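Local coordinates for protein sortase (Actinomyces oris, PDB 2XWG) that probably acts as a class C, pilus-building cysteine transpeptidase in fimbrial assembly, its extracellular sortase domain carrying bound calcium, at residues M102-I107 / S113-H118; E127-L132 / T158-L163. All coordinates share one frame; numbering follows the deposited sequence.

Contact 1: M102-I107 / S113-H118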
ATOM      1  N   MET A 102      -4.670   4.431   9.026  1.00 30.68           N
ATOM      2  CA  MET A 102      -4.551   5.343   7.896  1.00 27.15           C
ATOM      3  C   MET A 102      -5.683   5.129   6.873  1.00 31.96           C
ATOM      4  O   MET A 102      -6.280   6.089   6.363  1.00 32.66           O
ATOM      5  CB  MET A 102      -3.168   5.212   7.261  1.00 30.12           C
ATOM      6  CG  MET A 102      -3.108   5.555   5.787  1.00 29.51           C
ATOM      7  SD  MET A 102      -1.458   5.424   5.052  1.00 39.42           S
ATOM      8  CE  MET A 102      -0.391   5.836   6.406  1.00 34.11           C
ATOM      9  N   ALA A 103      -6.009   3.870   6.601  1.00 29.58           N
ATOM     10  CA  ALA A 103      -7.033   3.530   5.608  1.00 26.46           C
ATOM     11  C   ALA A 103      -7.443   2.065   5.765  1.00 26.14           C
ATOM     12  O   ALA A 103      -6.900   1.339   6.609  1.00 21.37           O
ATOM     13  CB  ALA A 103      -6.520   3.783   4.200  1.00 22.01           C
ATOM     14  N   ARG A 104      -8.395   1.629   4.950  1.00 31.23           N
ATOM     15  CA  ARG A 104      -8.863   0.247   4.998  1.00 29.96           C
ATOM     16  C   ARG A 104      -8.919  -0.350   3.613  1.00 31.55           C
ATOM     17  O   ARG A 104      -9.293   0.345   2.665  1.00 33.29           O
ATOM     18  CB  ARG A 104     -10.267   0.184   5.563  1.00 29.45           C
ATOM     19  CG  ARG A 104     -10.324   0.453   6.997  1.00 33.51           C
ATOM     20  CD  ARG A 104     -11.391  -0.392   7.600  1.00 37.24           C
ATOM     21  NE  ARG A 104     -10.903  -0.921   8.863  1.00 44.15           N
ATOM     22  CZ  ARG A 104     -10.569  -2.193   9.090  1.00 41.17           C
ATOM     23  NH1 ARG A 104     -10.695  -3.134   8.134  1.00 38.71           N
ATOM     24  NH2 ARG A 104     -10.126  -2.523  10.305  1.00 42.86           N
ATOM     25  N   ILE A 105      -8.615  -1.645   3.493  1.00 23.08           N
ATOM     26  CA  ILE A 105      -8.690  -2.303   2.197  1.00 21.14           C
ATOM     27  C   ILE A 105      -9.538  -3.532   2.275  1.00 21.97           C
ATOM     28  O   ILE A 105      -9.456  -4.276   3.239  1.00 26.01           O
ATOM     29  CB  ILE A 105      -7.313  -2.731   1.697  1.00 25.18           C
ATOM     30  CG1 ILE A 105      -7.442  -3.416   0.329  1.00 22.23           C
ATOM     31  CG2 ILE A 105      -6.640  -3.662   2.695  1.00 16.80           C
ATOM     32  CD1 ILE A 105      -6.131  -3.518  -0.358  1.00 18.51           C
ATOM     33  N   VAL A 106     -10.357  -3.747   1.258  1.00 20.93           N
ATOM     34  CA  VAL A 106     -11.191  -4.932   1.186  1.00 24.07           C
ATOM     35  C   VAL A 106     -11.022  -5.515  -0.202  1.00 27.83           C
ATOM     36  O   VAL A 106     -11.173  -4.806  -1.202  1.00 27.77           O
ATOM     37  CB  VAL A 106     -12.686  -4.640   1.466  1.00 27.10           C
ATOM     38  CG1 VAL A 106     -13.178  -3.583   0.552  1.00 29.15           C
ATOM     39  CG2 VAL A 106     -13.523  -5.903   1.272  1.00 25.05           C
ATOM     40  N   ILE A 107     -10.645  -6.792  -0.256  1.00 27.45           N
ATOM     41  CA  ILE A 107     -10.444  -7.518  -1.513  1.00 23.83           C
ATOM     42  C   ILE A 107     -11.423  -8.650  -1.403  1.00 23.69           C
ATOM     43  O   ILE A 107     -11.092  -9.711  -0.892  1.00 24.62           O
ATOM     44  CB  ILE A 107      -9.039  -8.064  -1.584  1.00 21.21           C
ATOM     45  CG1 ILE A 107      -8.065  -6.955  -1.249  1.00 19.53           C
ATOM     46  CG2 ILE A 107      -8.731  -8.622  -2.999  1.00 26.33           C
ATOM     47  CD1 ILE A 107      -6.751  -7.444  -0.762  1.00 20.48           C
ATOM     48  N   SER A 113     -10.115  -8.133   4.525  1.00 28.18           N
ATOM     49  CA  SER A 113     -10.654  -6.886   5.068  1.00 27.01           C
ATOM     50  C   SER A 113      -9.744  -6.418   6.187  1.00 25.94           C
ATOM     51  O   SER A 113      -9.849  -6.910   7.302  1.00 25.07           O
ATOM     52  CB  SER A 113     -12.041  -7.122   5.647  1.00 27.44           C
ATOM     53  OG  SER A 113     -12.517  -5.932   6.221  1.00 32.07           O
ATOM     54  N   LEU A 114      -8.849  -5.476   5.891  1.00 24.77           N
ATOM     55  CA  LEU A 114      -7.763  -5.119   6.806  1.00 24.87           C
ATOM     56  C   LEU A 114      -7.540  -3.600   6.916  1.00 26.71           C
ATOM     57  O   LEU A 114      -7.792  -2.874   5.962  1.00 25.68           O
ATOM     58  CB  LEU A 114      -6.456  -5.760   6.333  1.00 23.13           C
ATOM     59  CG  LEU A 114      -6.349  -7.281   6.343  1.00 26.88           C
ATOM     60  CD1 LEU A 114      -5.123  -7.736   5.544  1.00 22.94           C
ATOM     61  CD2 LEU A 114      -6.275  -7.775   7.780  1.00 22.04           C
ATOM     62  N   PRO A 115      -7.048  -3.130   8.083  1.00 20.71           N
ATOM     63  CA  PRO A 115      -6.612  -1.759   8.316  1.00 19.81           C
ATOM     64  C   PRO A 115      -5.238  -1.548   7.736  1.00 25.83           C
ATOM     65  O   PRO A 115      -4.483  -2.515   7.648  1.00 29.78           O
ATOM     66  CB  PRO A 115      -6.505  -1.696   9.832  1.00 20.70           C
ATOM     67  CG  PRO A 115      -6.142  -3.068  10.220  1.00 22.70           C
ATOM     68  CD  PRO A 115      -6.971  -3.922   9.320  1.00 23.09           C
ATOM     69  N   ILE A 116      -4.924  -0.307   7.361  1.00 27.29           N
ATOM     70  CA  ILE A 116      -3.640   0.075   6.784  1.00 24.42           C
ATOM     71  C   ILE A 116      -2.981   1.080   7.723  1.00 27.19           C
ATOM     72  O   ILE A 116      -3.623   2.021   8.175  1.00 27.65           O
ATOM     73  CB  ILE A 116      -3.859   0.751   5.441  1.00 24.74           C
ATOM     74  CG1 ILE A 116      -4.471  -0.237   4.462  1.00 24.77           C
ATOM     75  CG2 ILE A 116      -2.576   1.293   4.901  1.00 25.11           C
ATOM     76  CD1 ILE A 116      -4.954   0.381   3.188  1.00 25.57           C
ATOM     77  N   TYR A 117      -1.708   0.873   8.027  1.00 26.77           N
ATOM     78  CA  TYR A 117      -0.986   1.746   8.931  1.00 25.12           C
ATOM     79  C   TYR A 117       0.239   2.313   8.239  1.00 30.17           C
ATOM     80  O   TYR A 117       0.706   1.767   7.228  1.00 30.18           O
ATOM     81  CB  TYR A 117      -0.518   0.979  10.168  1.00 28.18           C
ATOM     82  CG  TYR A 117      -1.622   0.360  10.990  1.00 27.66           C
ATOM     83  CD1 TYR A 117      -2.379   1.127  11.852  1.00 21.80           C
ATOM     84  CD2 TYR A 117      -1.895  -1.003  10.913  1.00 24.71           C
ATOM     85  CE1 TYR A 117      -3.381   0.564  12.620  1.00 21.78           C
ATOM     86  CE2 TYR A 117      -2.904  -1.573  11.669  1.00 24.72           C
ATOM     87  CZ  TYR A 117      -3.642  -0.776  12.528  1.00 25.37           C
ATOM     88  OH  TYR A 117      -4.654  -1.333  13.288  1.00 24.74           O
ATOM     89  N   HIS A 118       0.752   3.409   8.793  1.00 30.68           N
ATOM     90  CA  HIS A 118       1.990   4.023   8.327  1.00 32.40           C
ATOM     91  C   HIS A 118       3.142   3.046   8.479  1.00 29.52           C
ATOM     92  O   HIS A 118       3.306   2.453   9.536  1.00 33.87           O
ATOM     93  CB  HIS A 118       2.326   5.241   9.191  1.00 30.72           C
ATOM     94  CG  HIS A 118       1.443   6.428   8.966  1.00 35.89           C
ATOM     95  ND1 HIS A 118       0.236   6.592   9.613  1.00 34.14           N
ATOM     96  CD2 HIS A 118       1.609   7.529   8.193  1.00 34.16           C
ATOM     97  CE1 HIS A 118      -0.312   7.728   9.228  1.00 36.44           C
ATOM     98  NE2 HIS A 118       0.498   8.313   8.361  1.00 37.24           N
TER
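Strands 103-107 and 113-118 form an antiparallel beta hairpin of the sortase domain, their axes 4.5 Å apart and their directions 145° apart. Ile105 and Leu114 make a hydrogen-bonded pair, Ile105 N to Leu114 O at 2.9 Å and Leu114 N returning to Ile105 O. At the other end Met102 and Ala103 both face Ile116 in a classic beta bulge: Ile116 O accepts a hydrogen bond from Met102 N at 2.8 Å and a weak one from Ala103 N. On the face that carries Ala103, Ile105, Leu114 and Ile116, Ile116 CD1 lies between Ala103 CB, 3.9 Å away, and Ile105 CB. Beyond the bulge the Met102 methyl is modelled implausibly close over the His118 imidazole, so that contact is doubtful in detail; His118 NE2 hydrogen-bonds to Glu95 O, and the ring meets Tyr92 edge-to-face near the calcium ligand Asp97. With an alanine at His118, the carbonyl of Glu95 would probably lose its imidazole partner and Tyr92 its ring neighbour. On the face with Arg104 and Pro115, Arg104 bends at chi2 (-145°) and chi3 (138°) so that its guanidinium folds back across Pro115, with Pro115 N under one face and Arg104 NH2 3.6 Å from Pro115 CD.

Contact 2: E127-L132 / T158-L163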
ATOM      1  N   GLU A 127       0.368  -6.150  12.721  1.00 33.82           N
ATOM      2  CA  GLU A 127      -0.892  -5.515  13.086  1.00 34.97           C
ATOM      3  C   GLU A 127      -1.876  -5.318  11.919  1.00 34.53           C
ATOM      4  O   GLU A 127      -3.085  -5.216  12.143  1.00 37.80           O
ATOM      5  CB  GLU A 127      -0.641  -4.173  13.797  1.00 36.98           C
ATOM      6  CG  GLU A 127      -0.176  -4.301  15.252  1.00 43.21           C
ATOM      7  CD  GLU A 127      -1.011  -5.327  16.036  1.00 57.09           C
ATOM      8  OE1 GLU A 127      -2.229  -5.067  16.258  1.00 59.91           O
ATOM      9  OE2 GLU A 127      -0.451  -6.400  16.412  1.00 56.73           O
ATOM     10  N   GLY A 128      -1.369  -5.246  10.688  1.00 30.08           N
ATOM     11  CA  GLY A 128      -2.226  -5.151   9.515  1.00 25.96           C
ATOM     12  C   GLY A 128      -1.457  -4.929   8.227  1.00 27.39           C
ATOM     13  O   GLY A 128      -0.336  -5.372   8.079  1.00 27.10           O
ATOM     14  N   VAL A 129      -2.062  -4.237   7.280  1.00 26.17           N
ATOM     15  CA  VAL A 129      -1.361  -3.894   6.062  1.00 24.20           C
ATOM     16  C   VAL A 129      -0.510  -2.646   6.313  1.00 29.69           C
ATOM     17  O   VAL A 129      -0.992  -1.652   6.873  1.00 29.98           O
ATOM     18  CB  VAL A 129      -2.365  -3.634   4.922  1.00 25.97           C
ATOM     19  CG1 VAL A 129      -1.642  -3.104   3.714  1.00 28.31           C
ATOM     20  CG2 VAL A 129      -3.120  -4.918   4.573  1.00 23.24           C
ATOM     21  N   GLY A 130       0.765  -2.693   5.927  1.00 28.98           N
ATOM     22  CA  GLY A 130       1.645  -1.556   6.124  1.00 26.12           C
ATOM     23  C   GLY A 130       1.797  -0.780   4.836  1.00 29.65           C
ATOM     24  O   GLY A 130       1.907  -1.356   3.762  1.00 33.45           O
ATOM     25  N   HIS A 131       1.801   0.537   4.933  1.00 29.42           N
ATOM     26  CA  HIS A 131       1.974   1.371   3.760  1.00 26.85           C
ATOM     27  C   HIS A 131       3.426   1.766   3.559  1.00 31.95           C
ATOM     28  O   HIS A 131       4.104   2.191   4.503  1.00 28.98           O
ATOM     29  CB  HIS A 131       1.162   2.630   3.896  1.00 29.72           C
ATOM     30  CG  HIS A 131       1.472   3.633   2.840  1.00 29.70           C
ATOM     31  ND1 HIS A 131       2.289   4.718   3.066  1.00 32.34           N
ATOM     32  CD2 HIS A 131       1.103   3.695   1.541  1.00 29.09           C
ATOM     33  CE1 HIS A 131       2.392   5.423   1.952  1.00 33.05           C
ATOM     34  NE2 HIS A 131       1.683   4.822   1.013  1.00 36.12           N
ATOM     35  N   LEU A 132       3.899   1.648   2.319  1.00 34.34           N
ATOM     36  CA  LEU A 132       5.325   1.777   2.045  1.00 33.07           C
ATOM     37  C   LEU A 132       5.804   3.223   1.977  1.00 36.02           C
ATOM     38  O   LEU A 132       5.597   3.904   0.968  1.00 38.48           O
ATOM     39  CB  LEU A 132       5.691   1.036   0.766  1.00 34.38           C
ATOM     40  CG  LEU A 132       7.184   0.858   0.558  1.00 34.64           C
ATOM     41  CD1 LEU A 132       7.799   0.277   1.809  1.00 40.31           C
ATOM     42  CD2 LEU A 132       7.447  -0.045  -0.609  1.00 31.02           C
ATOM     43  N   THR A 158      -3.714 -14.297   8.718  1.00 24.98           N
ATOM     44  CA  THR A 158      -3.693 -14.586   7.293  1.00 27.39           C
ATOM     45  C   THR A 158      -3.087 -13.452   6.456  1.00 30.71           C
ATOM     46  O   THR A 158      -2.389 -13.706   5.462  1.00 30.34           O
ATOM     47  CB  THR A 158      -5.111 -14.867   6.779  1.00 30.85           C
ATOM     48  OG1 THR A 158      -5.710 -15.911   7.550  1.00 34.92           O
ATOM     49  CG2 THR A 158      -5.075 -15.299   5.350  1.00 29.64           C
ATOM     50  N   MET A 159      -3.359 -12.206   6.848  1.00 26.48           N
ATOM     51  CA  MET A 159      -2.868 -11.041   6.116  1.00 24.20           C
ATOM     52  C   MET A 159      -3.084 -11.207   4.627  1.00 27.59           C
ATOM     53  O   MET A 159      -4.232 -11.329   4.197  1.00 26.91           O
ATOM     54  CB  MET A 159      -1.411 -10.739   6.433  1.00 22.42           C
ATOM     55  CG  MET A 159      -1.173 -10.400   7.892  1.00 21.79           C
ATOM     56  SD  MET A 159      -2.364  -9.169   8.503  1.00 31.21           S
ATOM     57  CE  MET A 159      -1.729  -8.874  10.141  1.00 26.19           C
ATOM     58  N   PHE A 160      -2.000 -11.220   3.847  1.00 27.85           N
ATOM     59  CA  PHE A 160      -2.072 -11.273   2.363  1.00 27.02           C
ATOM     60  C   PHE A 160      -1.727 -12.664   1.793  1.00 30.83           C
ATOM     61  O   PHE A 160      -1.279 -12.793   0.628  1.00 27.30           O
ATOM     62  CB  PHE A 160      -1.101 -10.258   1.742  1.00 26.68           C
ATOM     63  CG  PHE A 160      -1.668  -8.857   1.581  1.00 26.04           C
ATOM     64  CD1 PHE A 160      -2.969  -8.568   1.937  1.00 24.23           C
ATOM     65  CD2 PHE A 160      -0.882  -7.838   1.068  1.00 25.73           C
ATOM     66  CE1 PHE A 160      -3.490  -7.307   1.762  1.00 20.86           C
ATOM     67  CE2 PHE A 160      -1.394  -6.567   0.897  1.00 27.53           C
ATOM     68  CZ  PHE A 160      -2.700  -6.303   1.245  1.00 22.91           C
ATOM     69  N   ASP A 161      -1.924 -13.700   2.607  1.00 30.37           N
ATOM     70  CA  ASP A 161      -1.578 -15.057   2.195  1.00 31.12           C
ATOM     71  C   ASP A 161      -2.142 -15.352   0.811  1.00 34.29           C
ATOM     72  O   ASP A 161      -1.459 -15.914  -0.075  1.00 42.07           O
ATOM     73  CB  ASP A 161      -2.137 -16.082   3.178  1.00 29.27           C
ATOM     74  CG  ASP A 161      -1.254 -16.287   4.377  1.00 29.23           C
ATOM     75  OD1 ASP A 161      -0.135 -15.738   4.388  1.00 31.47           O
ATOM     76  OD2 ASP A 161      -1.675 -17.010   5.309  1.00 31.33           O
ATOM     77  N   ASN A 162      -3.388 -14.974   0.612  1.00 25.79           N
ATOM     78  CA  ASN A 162      -4.080 -15.394  -0.588  1.00 27.43           C
ATOM     79  C   ASN A 162      -4.032 -14.384  -1.715  1.00 27.80           C
ATOM     80  O   ASN A 162      -4.873 -14.396  -2.615  1.00 28.15           O
ATOM     81  CB  ASN A 162      -5.500 -15.783  -0.236  1.00 29.04           C
ATOM     82  CG  ASN A 162      -5.527 -16.822   0.849  1.00 36.35           C
ATOM     83  OD1 ASN A 162      -4.772 -17.813   0.803  1.00 36.31           O
ATOM     84  ND2 ASN A 162      -6.352 -16.590   1.867  1.00 33.88           N
ATOM     85  N   LEU A 163      -3.043 -13.501  -1.673  1.00 27.59           N
ATOM     86  CA  LEU A 163      -2.858 -12.586  -2.785  1.00 27.08           C
ATOM     87  C   LEU A 163      -2.669 -13.382  -4.074  1.00 34.55           C
ATOM     88  O   LEU A 163      -3.109 -12.945  -5.136  1.00 42.51           O
ATOM     89  CB  LEU A 163      -1.659 -11.664  -2.522  1.00 30.76           C
ATOM     90  CG  LEU A 163      -1.848 -10.210  -2.965  1.00 27.34           C
ATOM     91  CD1 LEU A 163      -3.091  -9.664  -2.309  1.00 27.24           C
ATOM     92  CD2 LEU A 163      -0.647  -9.364  -2.606  1.00 27.02           C
TER
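Met159, Val129 and Phe160 carry this contact, in which segment 158-163 leans on the junction of helix 122-127 and the short strand 129-131 through the Met159 thioether on backbone and the Val129-Phe160 side-chain pair. No hydrogen bond crosses it. Segment 158-163 begins with a type II' beta turn from Thr158 to Asp161, closed by Asp161 N to Thr158 O at 2.9 Å, and Met159 and Phe160 occupy its two central positions. Met159 has CG beside its own backbone N (chi1 -62°) and a second bend at chi2, which bring its methyl end to the backbone of Gly128, just after helix 122-127. There CE lies 3.7 Å from Gly128 N and 4.0 Å from Glu127 C, and the sulfur follows behind, with SD 4.1 Å from Gly128 CA. Glycine at this point presents only backbone to the thioether.

One residue on, Val129 and Phe160 cross at about a right angle. Val129 CG2 does most of the touching, 3.6 Å from Phe160 CZ and 3.7 Å from Phe160 CE1, with CG1 farther off at 4.2 Å from CZ. Within the loop, Leu163 CD1 lies over one face of the same ring, offset toward its rim, while Leu210 and Thr212 of strand 206-214 also touch Phe160. The Met159 side chain comes about 4 Å from that of His151, the predicted proton donor/acceptor, so this loop borders the probable active site. The contact relies on dispersion and apolar burial, without directional bonds across it, and small shifts of the thioether would cost no hydrogen bond.

In the fold
Contact 1 closes before contact 2 opens along the chain, and their centres lie about 9 Å apart within the sortase domain. They meet in one mixed sheet, where strand 112-118 lies between strand 103-107 and strand 129-131, the last running parallel to it. Tyr117 joins the two directly: its N lies 2.9 Å from Val129 O and its O 2.8 Å from His131 N, both probable hydrogen bonds. Leu114 CD1 also packs on Val129 CG2, the methyl that reaches Phe160. Leu114, Val129 and Phe160 thus pack in succession from the hairpin to the loop beside the predicted catalytic histidine. At the other end of strand 112-118, the His118 side chain lies about 8 Å from a bound calcium ion.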